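Local coordinates for AvrL567-D (Melampsora lini, PDB 2QVT), which is of unknown biochemical function but acts as an avirulence protein of the flax rust fungus, probably recognised by matching flax resistance proteins, at residues L100-S105 against H115-A120. Numbering follows the deposited sequence.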
ATOM      1  N   LEU A 100      -5.110   1.250  -4.715  1.00 23.27           N
ATOM      2  CA  LEU A 100      -4.016   2.204  -5.042  1.00 22.88           C
ATOM      3  C   LEU A 100      -3.481   2.051  -6.494  1.00 23.26           C
ATOM      4  O   LEU A 100      -2.682   2.888  -6.995  1.00 22.89           O
ATOM      5  CB  LEU A 100      -2.857   2.206  -3.976  1.00 22.04           C
ATOM      6  CG  LEU A 100      -3.244   2.677  -2.523  1.00 23.12           C
ATOM      7  CD1 LEU A 100      -2.205   2.385  -1.439  1.00 17.68           C
ATOM      8  CD2 LEU A 100      -3.670   4.162  -2.421  1.00 17.92           C
ATOM      9  N   GLY A 101      -3.931   1.013  -7.183  1.00 22.89           N
ATOM     10  CA  GLY A 101      -3.291   0.662  -8.443  1.00 23.96           C
ATOM     11  C   GLY A 101      -2.725  -0.742  -8.322  1.00 24.64           C
ATOM     12  O   GLY A 101      -3.094  -1.490  -7.411  1.00 23.83           O
ATOM     13  N   THR A 102      -1.859  -1.119  -9.258  1.00 25.36           N
ATOM     14  CA  THR A 102      -1.405  -2.496  -9.305  1.00 26.16           C
ATOM     15  C   THR A 102       0.082  -2.501  -9.139  1.00 25.84           C
ATOM     16  O   THR A 102       0.746  -1.525  -9.447  1.00 25.44           O
ATOM     17  CB  THR A 102      -1.803  -3.264 -10.625  1.00 25.93           C
ATOM     18  OG1 THR A 102      -1.328  -2.526 -11.746  1.00 30.73           O
ATOM     19  CG2 THR A 102      -3.350  -3.483 -10.745  1.00 26.79           C
ATOM     20  N   VAL A 103       0.591  -3.610  -8.606  1.00 25.00           N
ATOM     21  CA  VAL A 103       1.999  -3.826  -8.563  1.00 24.83           C
ATOM     22  C   VAL A 103       2.249  -5.147  -9.303  1.00 26.23           C
ATOM     23  O   VAL A 103       1.323  -5.936  -9.501  1.00 26.43           O
ATOM     24  CB  VAL A 103       2.526  -3.793  -7.099  1.00 24.84           C
ATOM     25  CG1 VAL A 103       2.392  -2.361  -6.524  1.00 21.75           C
ATOM     26  CG2 VAL A 103       1.796  -4.795  -6.244  1.00 23.88           C
ATOM     27  N   ASN A 104       3.480  -5.395  -9.722  1.00 26.24           N
ATOM     28  CA  ASN A 104       3.743  -6.659 -10.387  1.00 26.63           C
ATOM     29  C   ASN A 104       5.127  -7.228 -10.061  1.00 26.87           C
ATOM     30  O   ASN A 104       5.978  -6.537  -9.479  1.00 26.53           O
ATOM     31  CB  ASN A 104       3.515  -6.519 -11.899  1.00 26.25           C
ATOM     32  CG  ASN A 104       4.360  -5.462 -12.501  1.00 25.87           C
ATOM     33  OD1 ASN A 104       5.550  -5.667 -12.670  1.00 27.67           O
ATOM     34  ND2 ASN A 104       3.765  -4.295 -12.799  1.00 23.23           N
ATOM     35  N   SER A 105       5.302  -8.509 -10.393  1.00 27.02           N
ATOM     36  CA  SER A 105       6.571  -9.220 -10.218  1.00 27.68           C
ATOM     37  C   SER A 105       7.764  -8.672 -11.046  1.00 27.89           C
ATOM     38  O   SER A 105       8.902  -9.022 -10.773  1.00 27.26           O
ATOM     39  CB  SER A 105       6.385 -10.727 -10.450  1.00 27.04           C
ATOM     40  OG  SER A 105       5.847 -10.974 -11.743  1.00 28.54           O
ATOM     41  N   HIS A 115       0.807   1.257 -10.178  1.00 32.74           N
ATOM     42  CA  HIS A 115       0.344   1.607 -11.516  1.00 35.94           C
ATOM     43  C   HIS A 115      -1.180   1.839 -11.498  1.00 36.74           C
ATOM     44  O   HIS A 115      -1.963   0.946 -11.152  1.00 36.79           O
ATOM     45  CB  HIS A 115       0.800   0.516 -12.518  1.00 35.63           C
ATOM     46  CG  HIS A 115       0.536   0.856 -13.945  1.00 41.98           C
ATOM     47  ND1 HIS A 115       0.626  -0.074 -14.961  1.00 48.10           N
ATOM     48  CD2 HIS A 115       0.140   2.016 -14.529  1.00 46.85           C
ATOM     49  CE1 HIS A 115       0.312   0.504 -16.108  1.00 50.04           C
ATOM     50  NE2 HIS A 115       0.008   1.770 -15.871  1.00 49.64           N
ATOM     51  N   ARG A 116      -1.592   3.061 -11.807  1.00 38.48           N
ATOM     52  CA  ARG A 116      -2.997   3.434 -11.707  1.00 41.89           C
ATOM     53  C   ARG A 116      -3.695   3.225 -13.057  1.00 42.80           C
ATOM     54  O   ARG A 116      -3.132   3.588 -14.091  1.00 42.83           O
ATOM     55  CB  ARG A 116      -3.146   4.893 -11.229  1.00 41.28           C
ATOM     56  CG  ARG A 116      -2.459   5.193  -9.877  1.00 43.96           C
ATOM     57  CD  ARG A 116      -2.722   6.634  -9.400  1.00 45.38           C
ATOM     58  NE  ARG A 116      -2.455   7.623 -10.449  1.00 52.98           N
ATOM     59  CZ  ARG A 116      -3.044   8.818 -10.569  1.00 55.68           C
ATOM     60  NH1 ARG A 116      -3.964   9.233  -9.695  1.00 55.22           N
ATOM     61  NH2 ARG A 116      -2.710   9.611 -11.584  1.00 57.41           N
ATOM     62  N   HIS A 117      -4.903   2.649 -13.040  1.00 44.61           N
ATOM     63  CA  HIS A 117      -5.643   2.286 -14.269  1.00 47.24           C
ATOM     64  C   HIS A 117      -6.908   3.121 -14.452  1.00 48.03           C
ATOM     65  O   HIS A 117      -7.494   3.159 -15.551  1.00 47.99           O
ATOM     66  CB  HIS A 117      -6.011   0.794 -14.270  1.00 47.86           C
ATOM     67  CG  HIS A 117      -4.832  -0.104 -14.055  1.00 50.54           C
ATOM     68  ND1 HIS A 117      -4.129  -0.669 -15.098  1.00 52.61           N
ATOM     69  CD2 HIS A 117      -4.197  -0.487 -12.919  1.00 51.82           C
ATOM     70  CE1 HIS A 117      -3.125  -1.380 -14.611  1.00 54.60           C
ATOM     71  NE2 HIS A 117      -3.144  -1.287 -13.292  1.00 53.38           N
ATOM     72  N   SER A 118      -7.311   3.793 -13.368  1.00 48.49           N
ATOM     73  CA  SER A 118      -8.473   4.679 -13.367  1.00 48.66           C
ATOM     74  C   SER A 118      -8.085   6.044 -12.822  1.00 48.42           C
ATOM     75  O   SER A 118      -7.184   6.143 -11.988  1.00 48.51           O
ATOM     76  CB  SER A 118      -9.577   4.059 -12.523  1.00 48.96           C
ATOM     77  OG  SER A 118     -10.582   5.000 -12.203  1.00 51.38           O
ATOM     78  N   GLY A 119      -8.737   7.098 -13.321  1.00 48.52           N
ATOM     79  CA  GLY A 119      -8.574   8.476 -12.816  1.00 47.92           C
ATOM     80  C   GLY A 119      -9.112   8.624 -11.396  1.00 47.83           C
ATOM     81  O   GLY A 119      -8.638   9.469 -10.630  1.00 48.66           O
ATOM     82  N   ALA A 120     -10.070   7.766 -11.041  1.00 47.09           N
ATOM     83  CA  ALA A 120     -10.617   7.643  -9.673  1.00 46.26           C
ATOM     84  C   ALA A 120      -9.635   7.097  -8.586  1.00 44.84           C
ATOM     85  O   ALA A 120      -9.876   7.263  -7.377  1.00 44.84           O
ATOM     86  CB  ALA A 120     -11.921   6.775  -9.700  1.00 46.69           C
TER
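Thr102 and His115 form a single antiparallel hydrogen-bonded bridge on the outer edge of strand 98-104, a border strand of the four-stranded sheet in this beta-sandwich. Both backbone polar groups of Thr102 are used. Thr102 N donates to His115 O at 2.8 Å, bent to 147° at the hydrogen. The return bond, His115 N to Thr102 O, is straighter at 166° over 2.9 Å. Leu100, Gly101 and Val103 bond through their backbones to Val84 and Phe82 of strand 81-86, so the loop takes up the strand's other edge just where Thr102 presents its N and O.

The third bond joins side chains. Thr102 OG1 sits between its own backbone N and carbonyl carbon (chi1 55°), and Thr102 OG1 meets His117 NE2 at 2.7 Å in a hydrogen bond. The hydroxyl lies at the edge of the imidazole, in the ring plane, while the threonine side chain crosses the histidine at roughly a right angle. Thr102 CG2 also touches the ring, 3.4 Å from His117 NE2, a van der Waals contact of the methyl with the same nitrogen that bonds the hydroxyl.

His115 O comes just 3.0 Å from Gly101 CA, where the glycine, with its positive phi, leaves no side chain to intrude. Further along, Arg116 CB points away from the strand, yet Arg116 lays its aliphatic CG 3.7 Å from Leu100 O, and its guanidinium donates through NH1 to Thr121 O within the loop. The inward face of the strand is covered by strands 67-71 and 141-148. Beyond the bridge the loop bends in an ST turn, where Ser118 OG accepts from Ala120 N at 3.0 Å.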